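Local coordinates for A-type flavoprotein (Giardia intestinalis, PDB 2Q9U) that scavenges dioxygen, probably passing electrons from a bound flavin mononucleotide to a mu-oxo-diiron centre, at residues A[52-62]-A[82-93]; A[293-302]-A[328-338]. All coordinates share one frame; numbering follows the deposited sequence.

Interaction 1: A[52-62]-A[82-93]. With FEO (mu-oxo-diiron), chain G.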
loop_
_atom_site.group_PDB
_atom_site.type_symbol
_atom_site.label_atom_id
_atom_site.label_comp_id
_atom_site.label_asym_id
_atom_site.label_seq_id
_atom_site.Cartn_x
_atom_site.Cartn_y
_atom_site.Cartn_z
ATOM N N THR A 52 18.351 -20.995 -32.714
ATOM C CA THR A 52 17.518 -19.801 -32.807
ATOM C C THR A 52 16.886 -19.465 -31.462
ATOM O O THR A 52 16.398 -20.359 -30.772
ATOM C CB THR A 52 16.443 -19.989 -33.881
ATOM O OG1 THR A 52 17.084 -20.071 -35.169
ATOM C CG2 THR A 52 15.433 -18.842 -33.899
ATOM N N VAL A 53 16.922 -18.181 -31.116
ATOM C CA VAL A 53 16.251 -17.644 -29.920
ATOM C C VAL A 53 15.076 -16.789 -30.360
ATOM O O VAL A 53 15.200 -15.964 -31.269
ATOM C CB VAL A 53 17.200 -16.811 -29.036
ATOM C CG1 VAL A 53 16.456 -16.212 -27.803
ATOM C CG2 VAL A 53 18.375 -17.673 -28.574
ATOM N N ILE A 54 13.942 -17.007 -29.703
ATOM C CA ILE A 54 12.743 -16.193 -29.918
ATOM C C ILE A 54 12.574 -15.267 -28.720
ATOM O O ILE A 54 12.427 -15.718 -27.585
ATOM C CB ILE A 54 11.475 -17.068 -30.045
ATOM C CG1 ILE A 54 11.699 -18.238 -31.035
ATOM C CG2 ILE A 54 10.222 -16.183 -30.384
ATOM C CD1 ILE A 54 11.852 -17.789 -32.498
ATOM N N ASP A 55 12.616 -13.973 -29.002
ATOM C CA ASP A 55 12.441 -12.901 -28.024
ATOM C C ASP A 55 13.534 -12.753 -26.956
ATOM O O ASP A 55 14.363 -13.631 -26.771
ATOM C CB ASP A 55 11.004 -12.921 -27.432
ATOM C CG ASP A 55 9.942 -12.593 -28.502
ATOM O OD1 ASP A 55 10.235 -11.730 -29.388
ATOM O OD2 ASP A 55 8.849 -13.209 -28.470
ATOM N N SER A 56 13.532 -11.607 -26.284
ATOM C CA SER A 56 14.427 -11.368 -25.164
ATOM C C SER A 56 13.580 -11.115 -23.899
ATOM O O SER A 56 12.417 -11.528 -23.833
ATOM C CB SER A 56 15.359 -10.190 -25.498
ATOM O OG SER A 56 16.348 -9.981 -24.502
ATOM N N VAL A 57 14.175 -10.456 -22.896
ATOM C CA VAL A 57 13.511 -10.178 -21.609
ATOM C C VAL A 57 13.914 -8.775 -21.127
ATOM O O VAL A 57 14.886 -8.213 -21.628
ATOM C CB VAL A 57 13.884 -11.196 -20.478
ATOM C CG1 VAL A 57 13.525 -12.668 -20.859
ATOM C CG2 VAL A 57 15.346 -11.100 -20.103
ATOM N N LYS A 58 13.185 -8.274 -20.122
ATOM C CA LYS A 58 13.445 -6.971 -19.503
ATOM C C LYS A 58 14.881 -6.939 -18.952
ATOM O O LYS A 58 15.312 -7.921 -18.329
ATOM C CB LYS A 58 12.437 -6.777 -18.369
ATOM C CG LYS A 58 12.112 -5.314 -18.047
ATOM C CD LYS A 58 11.244 -5.254 -16.779
ATOM C CE LYS A 58 9.733 -5.394 -17.053
ATOM N NZ LYS A 58 8.867 -5.222 -15.788
ATOM N N TYR A 59 15.597 -5.815 -19.152
ATOM C CA TYR A 59 17.035 -5.698 -18.830
ATOM C C TYR A 59 17.501 -6.154 -17.420
ATOM O O TYR A 59 18.591 -6.694 -17.298
ATOM C CB TYR A 59 17.584 -4.275 -19.181
ATOM C CG TYR A 59 17.092 -3.219 -18.210
ATOM C CD1 TYR A 59 17.773 -2.983 -16.992
ATOM C CD2 TYR A 59 15.919 -2.500 -18.476
ATOM C CE1 TYR A 59 17.302 -2.035 -16.066
ATOM C CE2 TYR A 59 15.439 -1.536 -17.565
ATOM C CZ TYR A 59 16.142 -1.314 -16.361
ATOM O OH TYR A 59 15.663 -0.382 -15.448
ATOM N N PRO A 60 16.675 -5.994 -16.355
ATOM C CA PRO A 60 17.181 -6.483 -15.064
ATOM C C PRO A 60 17.482 -7.968 -15.016
ATOM O O PRO A 60 18.249 -8.395 -14.160
ATOM C CB PRO A 60 16.048 -6.135 -14.082
ATOM C CG PRO A 60 15.336 -5.007 -14.756
ATOM C CD PRO A 60 15.360 -5.354 -16.201
ATOM N N PHE A 61 16.891 -8.732 -15.935
ATOM C CA PHE A 61 16.966 -10.203 -15.960
ATOM C C PHE A 61 17.884 -10.743 -17.050
ATOM O O PHE A 61 17.877 -11.952 -17.331
ATOM C CB PHE A 61 15.534 -10.754 -16.141
ATOM C CG PHE A 61 14.584 -10.248 -15.102
ATOM C CD1 PHE A 61 14.600 -10.784 -13.810
ATOM C CD2 PHE A 61 13.706 -9.205 -15.385
ATOM C CE1 PHE A 61 13.722 -10.301 -12.799
ATOM C CE2 PHE A 61 12.825 -8.708 -14.391
ATOM C CZ PHE A 61 12.834 -9.268 -13.097
ATOM N N ALA A 62 18.684 -9.847 -17.645
ATOM C CA ALA A 62 19.529 -10.196 -18.780
ATOM C C ALA A 62 20.445 -11.386 -18.535
ATOM O O ALA A 62 20.516 -12.268 -19.382
ATOM C CB ALA A 62 20.360 -8.983 -19.247
ATOM N N VAL A 82 15.100 -13.950 -33.068
ATOM C CA VAL A 82 13.870 -13.456 -33.631
ATOM C C VAL A 82 13.170 -12.568 -32.605
ATOM O O VAL A 82 12.877 -13.005 -31.486
ATOM C CB VAL A 82 12.925 -14.612 -34.013
ATOM C CG1 VAL A 82 11.558 -14.088 -34.433
ATOM C CG2 VAL A 82 13.550 -15.540 -35.098
ATOM N N MET A 83 12.845 -11.348 -33.028
ATOM C CA MET A 83 12.177 -10.355 -32.180
ATOM C C MET A 83 10.783 -10.038 -32.702
ATOM O O MET A 83 10.631 -9.560 -33.810
ATOM C CB MET A 83 13.040 -9.070 -32.090
ATOM C CG MET A 83 14.394 -9.266 -31.375
ATOM S SD MET A 83 14.300 -9.894 -29.681
ATOM C CE MET A 83 13.554 -8.508 -28.822
ATOM N N ASN A 84 9.757 -10.340 -31.895
ATOM C CA ASN A 84 8.372 -10.213 -32.320
ATOM C C ASN A 84 7.828 -8.832 -32.022
ATOM O O ASN A 84 6.768 -8.471 -32.532
ATOM C CB ASN A 84 7.510 -11.236 -31.556
ATOM C CG ASN A 84 7.718 -12.652 -32.041
ATOM O OD1 ASN A 84 8.065 -13.559 -31.256
ATOM N ND2 ASN A 84 7.510 -12.859 -33.322
ATOM N N HIS A 85 8.515 -8.091 -31.145
ATOM C CA HIS A 85 7.913 -6.907 -30.471
ATOM C C HIS A 85 9.063 -6.135 -29.797
ATOM O O HIS A 85 9.986 -6.749 -29.273
ATOM C CB HIS A 85 6.885 -7.449 -29.467
ATOM C CG HIS A 85 6.090 -6.423 -28.708
ATOM N ND1 HIS A 85 5.612 -5.253 -29.253
ATOM C CD2 HIS A 85 5.588 -6.480 -27.450
ATOM C CE1 HIS A 85 4.913 -4.592 -28.341
ATOM N NE2 HIS A 85 4.870 -5.322 -27.241
ATOM N N ALA A 86 9.032 -4.805 -29.831
ATOM C CA ALA A 86 10.167 -4.024 -29.366
ATOM C C ALA A 86 9.986 -3.500 -27.933
ATOM O O ALA A 86 10.895 -2.871 -27.384
ATOM C CB ALA A 86 10.427 -2.849 -30.323
ATOM N N GLU A 87 8.816 -3.745 -27.335
ATOM C CA GLU A 87 8.563 -3.280 -25.967
ATOM C C GLU A 87 9.609 -3.833 -24.990
ATOM O O GLU A 87 10.073 -4.986 -25.136
ATOM C CB GLU A 87 7.120 -3.588 -25.510
ATOM C CG GLU A 87 6.690 -2.729 -24.293
ATOM C CD GLU A 87 5.289 -3.023 -23.857
ATOM O OE1 GLU A 87 4.498 -3.483 -24.709
ATOM O OE2 GLU A 87 4.995 -2.826 -22.654
ATOM N N GLY A 88 10.003 -2.996 -24.024
ATOM C CA GLY A 88 11.082 -3.318 -23.073
ATOM C C GLY A 88 10.992 -4.656 -22.355
ATOM O O GLY A 88 12.011 -5.301 -22.110
ATOM N N ASP A 89 9.784 -5.084 -22.013
ATOM C CA ASP A 89 9.627 -6.351 -21.315
ATOM C C ASP A 89 10.129 -7.567 -22.104
ATOM O O ASP A 89 10.493 -8.566 -21.501
ATOM C CB ASP A 89 8.208 -6.565 -20.772
ATOM C CG ASP A 89 7.119 -6.444 -21.841
ATOM O OD1 ASP A 89 7.248 -5.629 -22.772
ATOM O OD2 ASP A 89 6.107 -7.162 -21.731
ATOM N N HIS A 90 10.165 -7.483 -23.431
ATOM C CA HIS A 90 10.734 -8.576 -24.238
ATOM C C HIS A 90 12.005 -8.192 -24.960
ATOM O O HIS A 90 12.477 -8.950 -25.804
ATOM C CB HIS A 90 9.715 -8.998 -25.300
ATOM C CG HIS A 90 8.358 -9.168 -24.726
ATOM N ND1 HIS A 90 8.046 -10.228 -23.914
ATOM C CD2 HIS A 90 7.268 -8.364 -24.746
ATOM C CE1 HIS A 90 6.809 -10.087 -23.469
ATOM N NE2 HIS A 90 6.312 -8.968 -23.969
ATOM N N ALA A 91 12.542 -7.014 -24.687
ATOM C CA ALA A 91 13.589 -6.503 -25.577
ATOM C C ALA A 91 14.735 -5.757 -24.911
ATOM O O ALA A 91 15.815 -5.668 -25.493
ATOM C CB ALA A 91 12.952 -5.632 -26.722
ATOM N N SER A 92 14.516 -5.210 -23.709
ATOM C CA SER A 92 15.459 -4.212 -23.214
ATOM C C SER A 92 16.835 -4.757 -22.820
ATOM O O SER A 92 17.817 -3.983 -22.772
ATOM C CB SER A 92 14.863 -3.353 -22.100
ATOM O OG SER A 92 14.485 -4.132 -20.986
ATOM N N SER A 93 16.928 -6.071 -22.584
ATOM C CA SER A 93 18.261 -6.703 -22.387
ATOM C C SER A 93 19.154 -6.529 -23.624
ATOM O O SER A 93 20.372 -6.649 -23.535
ATOM C CB SER A 93 18.122 -8.188 -22.064
ATOM O OG SER A 93 17.590 -8.407 -20.764
HETATM FE FE1 FEO G . 4.661 -7.858 -23.030
HETATM FE FE2 FEO G . 3.715 -5.385 -25.251
HETATM O O FEO G . 5.067 -6.390 -24.078
HETATM O O HOH W 1 9.500 -9.301 -28.443
HETATM O O HOH W 2 9.963 -12.294 -23.382
#
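Ser93 reaches from the far end of 82-93 into the turn that follows strand 52-54. Ser93 CB lies 3.3 Å from Val57 O and 3.5 Å from Ser56 OG. Ser93 OG, swung back over its own amide and away from its own carbonyl (chi1 -71°), donates to Val57 O at 2.8 Å from well above the carbonyl plane, and lies against the methyl group of Ala62. Ser93 N meets the same Val57 O nearly end-on, so two donors of one residue grip a single buried carbonyl. Next door, Ser92 OG, at the edge of the Tyr59 ring, accepts from Tyr59 N at 2.7 Å and in turn donates to Gly88 O. At the other end the two segments are neighbouring parallel strands of the metallo-beta-lactamase fold, joined by Val82 N to Val53 O and Asp55 N to Val82 O, with Ile54 CD1 lying alongside Val82 CB. As in this superfamily, the loop leaving the second strand carries metal ligands: His85 and Glu87 bind one iron, Asp89 and His90 the other, and His152, Asp171 and His230 complete the site. Asp55, just past the end of strand 52-54, braces the start of this loop. Its OD1 receives Asn84 N at 2.9 Å in a nearly straight bond (165°) and also a bond from a water that donates to His85 O. Ser56 N donates to His90 O, while a second water accepts from His90 ND1 and donates to Ser56 O, so the imidazole is held at both nitrogens, by this water and by the iron at NE2.

Interaction 2: A[293-302]-A[328-338]; sequences MTSSDITKVA and AALNYVRGLTL
Two neighbouring helices of the flavodoxin-like domain meet here, Ile298 of helix 298-306 pressing on Tyr332 of helix 324-336. The CD1 methyl of Ile298 stands almost squarely over the centre of the tyrosine ring, 3.9 Å from its centroid and 5° off the normal, a clear CH-pi contact. With chi1 55° and the chain extended beyond CG1, CD1 of Ile298 comes over the ring while CG2 turns toward Ala329 CA. Leu336 CD1 packs on the opposite face of the ring, toward its rim, clamping the aromatic from both sides. In this alpha/beta fold a five-stranded parallel sheet is flanked by helices, and the axes of 298-302 and 328-336 cross at -46°, 9.7 Å apart at closest. Ala302 CB touches Leu338 CD1 at 3.6 Å and Tyr332 CE2 at 3.8 Å. Elsewhere in the seam, Val301 CG1 meets Val333 CG2, their side chains crossing at about a right angle, and Met293 CE rests on Ala329 CB. The phenol end is polar: a water donates to Tyr332 OH at 2.9 Å and lies 2.7 Å from Thr299 OG1, itself also bonded to His34 N, while Asn202 of helix 189-204 also bonds the tyrosine hydroxyl. Asp297 is the N-cap of helix 298-306, its OD1 accepting from Lys300 N, and Pro324 of a second subunit packs against both Ile298 and Tyr332.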
loop_
_atom_site.group_PDB
_atom_site.type_symbol
_atom_site.label_atom_id
_atom_site.label_comp_id
_atom_site.label_asym_id
_atom_site.label_seq_id
_atom_site.Cartn_x
_atom_site.Cartn_y
_atom_site.Cartn_z
ATOM N N MET A 293 -13.192 2.455 -5.328
ATOM C CA MET A 293 -11.817 2.755 -5.737
ATOM C C MET A 293 -10.831 2.766 -4.574
ATOM O O MET A 293 -9.658 2.485 -4.776
ATOM C CB MET A 293 -11.714 4.033 -6.580
ATOM C CG MET A 293 -12.504 3.960 -7.912
ATOM S SD MET A 293 -12.095 2.508 -8.930
ATOM C CE MET A 293 -10.427 2.761 -9.472
ATOM N N THR A 294 -11.308 3.042 -3.367
ATOM C CA THR A 294 -10.427 2.910 -2.192
ATOM C C THR A 294 -9.976 1.471 -1.862
ATOM O O THR A 294 -9.046 1.282 -1.072
ATOM C CB THR A 294 -11.044 3.533 -0.953
ATOM O OG1 THR A 294 -12.358 3.001 -0.738
ATOM C CG2 THR A 294 -11.101 5.063 -1.081
ATOM N N SER A 295 -10.634 0.464 -2.434
ATOM C CA SER A 295 -10.232 -0.929 -2.234
ATOM C C SER A 295 -10.107 -1.695 -3.543
ATOM O O SER A 295 -10.081 -2.926 -3.541
ATOM C CB SER A 295 -11.208 -1.652 -1.301
ATOM O OG SER A 295 -12.544 -1.429 -1.717
ATOM N N SER A 296 -10.013 -0.987 -4.663
ATOM C CA SER A 296 -9.892 -1.654 -5.951
ATOM C C SER A 296 -8.826 -0.924 -6.744
ATOM O O SER A 296 -8.065 -0.126 -6.192
ATOM C CB SER A 296 -11.250 -1.686 -6.678
ATOM O OG SER A 296 -11.210 -2.557 -7.811
ATOM N N ASP A 297 -8.724 -1.210 -8.029
ATOM C CA ASP A 297 -7.747 -0.525 -8.836
ATOM C C ASP A 297 -8.236 -0.560 -10.272
ATOM O O ASP A 297 -9.164 -1.313 -10.588
ATOM C CB ASP A 297 -6.361 -1.154 -8.666
ATOM C CG ASP A 297 -6.335 -2.631 -9.037
ATOM O OD1 ASP A 297 -6.663 -2.954 -10.197
ATOM O OD2 ASP A 297 -5.970 -3.465 -8.174
ATOM N N ILE A 298 -7.625 0.251 -11.125
ATOM C CA ILE A 298 -8.127 0.400 -12.491
ATOM C C ILE A 298 -7.987 -0.929 -13.263
ATOM O O ILE A 298 -8.729 -1.183 -14.202
ATOM C CB ILE A 298 -7.397 1.579 -13.242
ATOM C CG1 ILE A 298 -5.859 1.375 -13.218
ATOM C CG2 ILE A 298 -7.850 2.961 -12.663
ATOM C CD1 ILE A 298 -5.080 2.277 -14.180
ATOM N N THR A 299 -7.018 -1.764 -12.877
ATOM C CA THR A 299 -6.828 -3.062 -13.542
ATOM C C THR A 299 -8.065 -3.975 -13.366
ATOM O O THR A 299 -8.517 -4.654 -14.303
ATOM C CB THR A 299 -5.552 -3.778 -13.023
ATOM O OG1 THR A 299 -4.454 -2.847 -13.062
ATOM C CG2 THR A 299 -5.226 -5.023 -13.888
ATOM N N LYS A 300 -8.596 -3.975 -12.152
ATOM C CA LYS A 300 -9.802 -4.730 -11.836
ATOM C C LYS A 300 -11.058 -4.080 -12.455
ATOM O O LYS A 300 -11.993 -4.773 -12.883
ATOM C CB LYS A 300 -9.882 -4.900 -10.310
ATOM C CG LYS A 300 -8.728 -5.850 -9.865
ATOM C CD LYS A 300 -8.535 -5.997 -8.373
ATOM C CE LYS A 300 -7.275 -6.853 -8.113
ATOM N NZ LYS A 300 -5.978 -6.167 -8.522
ATOM N N VAL A 301 -11.070 -2.756 -12.509
ATOM C CA VAL A 301 -12.167 -2.048 -13.195
ATOM C C VAL A 301 -12.246 -2.542 -14.664
ATOM O O VAL A 301 -13.339 -2.864 -15.190
ATOM C CB VAL A 301 -11.988 -0.500 -13.089
ATOM C CG1 VAL A 301 -13.000 0.252 -13.957
ATOM C CG2 VAL A 301 -12.110 -0.028 -11.602
ATOM N N ALA A 302 -11.093 -2.592 -15.321
ATOM C CA ALA A 302 -11.018 -3.072 -16.717
ATOM C C ALA A 302 -11.470 -4.522 -16.788
ATOM O O ALA A 302 -12.309 -4.869 -17.603
ATOM C CB ALA A 302 -9.601 -2.893 -17.297
ATOM N N ALA A 328 -10.156 8.798 -12.940
ATOM C CA ALA A 328 -9.095 7.901 -13.433
ATOM C C ALA A 328 -9.720 6.646 -14.039
ATOM O O ALA A 328 -9.346 6.224 -15.150
ATOM C CB ALA A 328 -8.107 7.556 -12.314
ATOM N N ALA A 329 -10.711 6.080 -13.334
ATOM C CA ALA A 329 -11.342 4.823 -13.785
ATOM C C ALA A 329 -12.030 5.053 -15.126
ATOM O O ALA A 329 -11.904 4.236 -16.036
ATOM C CB ALA A 329 -12.323 4.293 -12.759
ATOM N N LEU A 330 -12.698 6.200 -15.266
ATOM C CA LEU A 330 -13.327 6.537 -16.538
ATOM C C LEU A 330 -12.343 6.782 -17.678
ATOM O O LEU A 330 -12.571 6.295 -18.786
ATOM C CB LEU A 330 -14.302 7.712 -16.378
ATOM C CG LEU A 330 -15.624 7.376 -15.671
ATOM C CD1 LEU A 330 -16.288 8.683 -15.246
ATOM C CD2 LEU A 330 -16.591 6.606 -16.593
ATOM N N ASN A 331 -11.264 7.531 -17.422
ATOM C CA ASN A 331 -10.164 7.686 -18.396
ATOM C C ASN A 331 -9.697 6.316 -18.917
ATOM O O ASN A 331 -9.564 6.090 -20.138
ATOM C CB ASN A 331 -8.988 8.456 -17.756
ATOM C CG ASN A 331 -7.670 8.345 -18.573
ATOM O OD1 ASN A 331 -7.075 7.269 -18.665
ATOM N ND2 ASN A 331 -7.201 9.462 -19.111
ATOM N N TYR A 332 -9.461 5.401 -17.978
ATOM C CA TYR A 332 -8.882 4.110 -18.312
ATOM C C TYR A 332 -9.864 3.316 -19.172
ATOM O O TYR A 332 -9.485 2.780 -20.232
ATOM C CB TYR A 332 -8.560 3.321 -17.035
ATOM C CG TYR A 332 -7.624 2.171 -17.277
ATOM C CD1 TYR A 332 -6.425 2.349 -17.989
ATOM C CD2 TYR A 332 -7.917 0.912 -16.804
ATOM C CE1 TYR A 332 -5.544 1.254 -18.190
ATOM C CE2 TYR A 332 -7.041 -0.160 -16.976
ATOM C CZ TYR A 332 -5.855 0.018 -17.668
ATOM O OH TYR A 332 -4.981 -1.067 -17.854
ATOM N N VAL A 333 -11.115 3.259 -18.720
ATOM C CA VAL A 333 -12.167 2.518 -19.414
ATOM C C VAL A 333 -12.464 3.100 -20.813
ATOM O O VAL A 333 -12.678 2.339 -21.787
ATOM C CB VAL A 333 -13.444 2.418 -18.511
ATOM C CG1 VAL A 333 -14.660 2.068 -19.326
ATOM C CG2 VAL A 333 -13.223 1.382 -17.406
ATOM N N ARG A 334 -12.467 4.434 -20.907
ATOM C CA ARG A 334 -12.634 5.146 -22.181
ATOM C C ARG A 334 -11.533 4.740 -23.168
ATOM O O ARG A 334 -11.836 4.365 -24.296
ATOM C CB ARG A 334 -12.622 6.676 -21.973
ATOM C CG ARG A 334 -12.677 7.529 -23.276
ATOM C CD ARG A 334 -12.633 9.051 -22.980
ATOM N NE ARG A 334 -11.254 9.526 -22.710
ATOM C CZ ARG A 334 -10.812 10.069 -21.576
ATOM N NH1 ARG A 334 -11.623 10.243 -20.526
ATOM N NH2 ARG A 334 -9.542 10.456 -21.490
ATOM N N GLY A 335 -10.275 4.798 -22.724
ATOM C CA GLY A 335 -9.111 4.477 -23.567
ATOM C C GLY A 335 -9.186 3.049 -24.085
ATOM O O GLY A 335 -8.798 2.757 -25.230
ATOM N N LEU A 336 -9.675 2.148 -23.245
ATOM C CA LEU A 336 -9.769 0.733 -23.610
ATOM C C LEU A 336 -11.060 0.346 -24.331
ATOM O O LEU A 336 -11.174 -0.779 -24.776
ATOM C CB LEU A 336 -9.524 -0.153 -22.359
ATOM C CG LEU A 336 -8.074 -0.163 -21.835
ATOM C CD1 LEU A 336 -8.018 -0.658 -20.366
ATOM C CD2 LEU A 336 -7.119 -0.963 -22.726
ATOM N N THR A 337 -12.016 1.273 -24.437
ATOM C CA THR A 337 -13.305 1.093 -25.173
ATOM C C THR A 337 -14.225 -0.012 -24.612
ATOM O O THR A 337 -15.205 -0.406 -25.258
ATOM C CB THR A 337 -13.108 0.850 -26.742
ATOM O OG1 THR A 337 -12.664 -0.505 -26.982
ATOM C CG2 THR A 337 -12.104 1.827 -27.342
ATOM N N LEU A 338 -13.933 -0.460 -23.386
ATOM C CA LEU A 338 -14.590 -1.609 -22.758
ATOM C C LEU A 338 -16.095 -1.489 -22.562
ATOM O O LEU A 338 -16.772 -2.495 -22.477
ATOM C CB LEU A 338 -13.948 -1.881 -21.399
ATOM C CG LEU A 338 -12.443 -2.170 -21.491
ATOM C CD1 LEU A 338 -11.836 -2.189 -20.070
ATOM C CD2 LEU A 338 -12.180 -3.456 -22.231
HETATM O O HOH W 3 -4.048 -1.149 -15.059
#

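How the interactions relate
Both contacts are largely buried, yet they lie on opposite sides of the chain's centre, their own centres about 28 Å apart, and share no helix or strand. Interaction 1 joins a strand and its following turn to a metal-bearing loop in the beta-lactamase-like part, where irregular backbone is held by hydrogen bonds, serine hydroxyls and ordered waters. Interaction 2 packs two helices in the flavodoxin-like part; there the helices satisfy their own backbones and the seam between them is mainly apolar. Both reach the second subunit: Glu87 bonds Tyr267 of that chain, whereas Ile298 and Tyr332 pack against its Pro324.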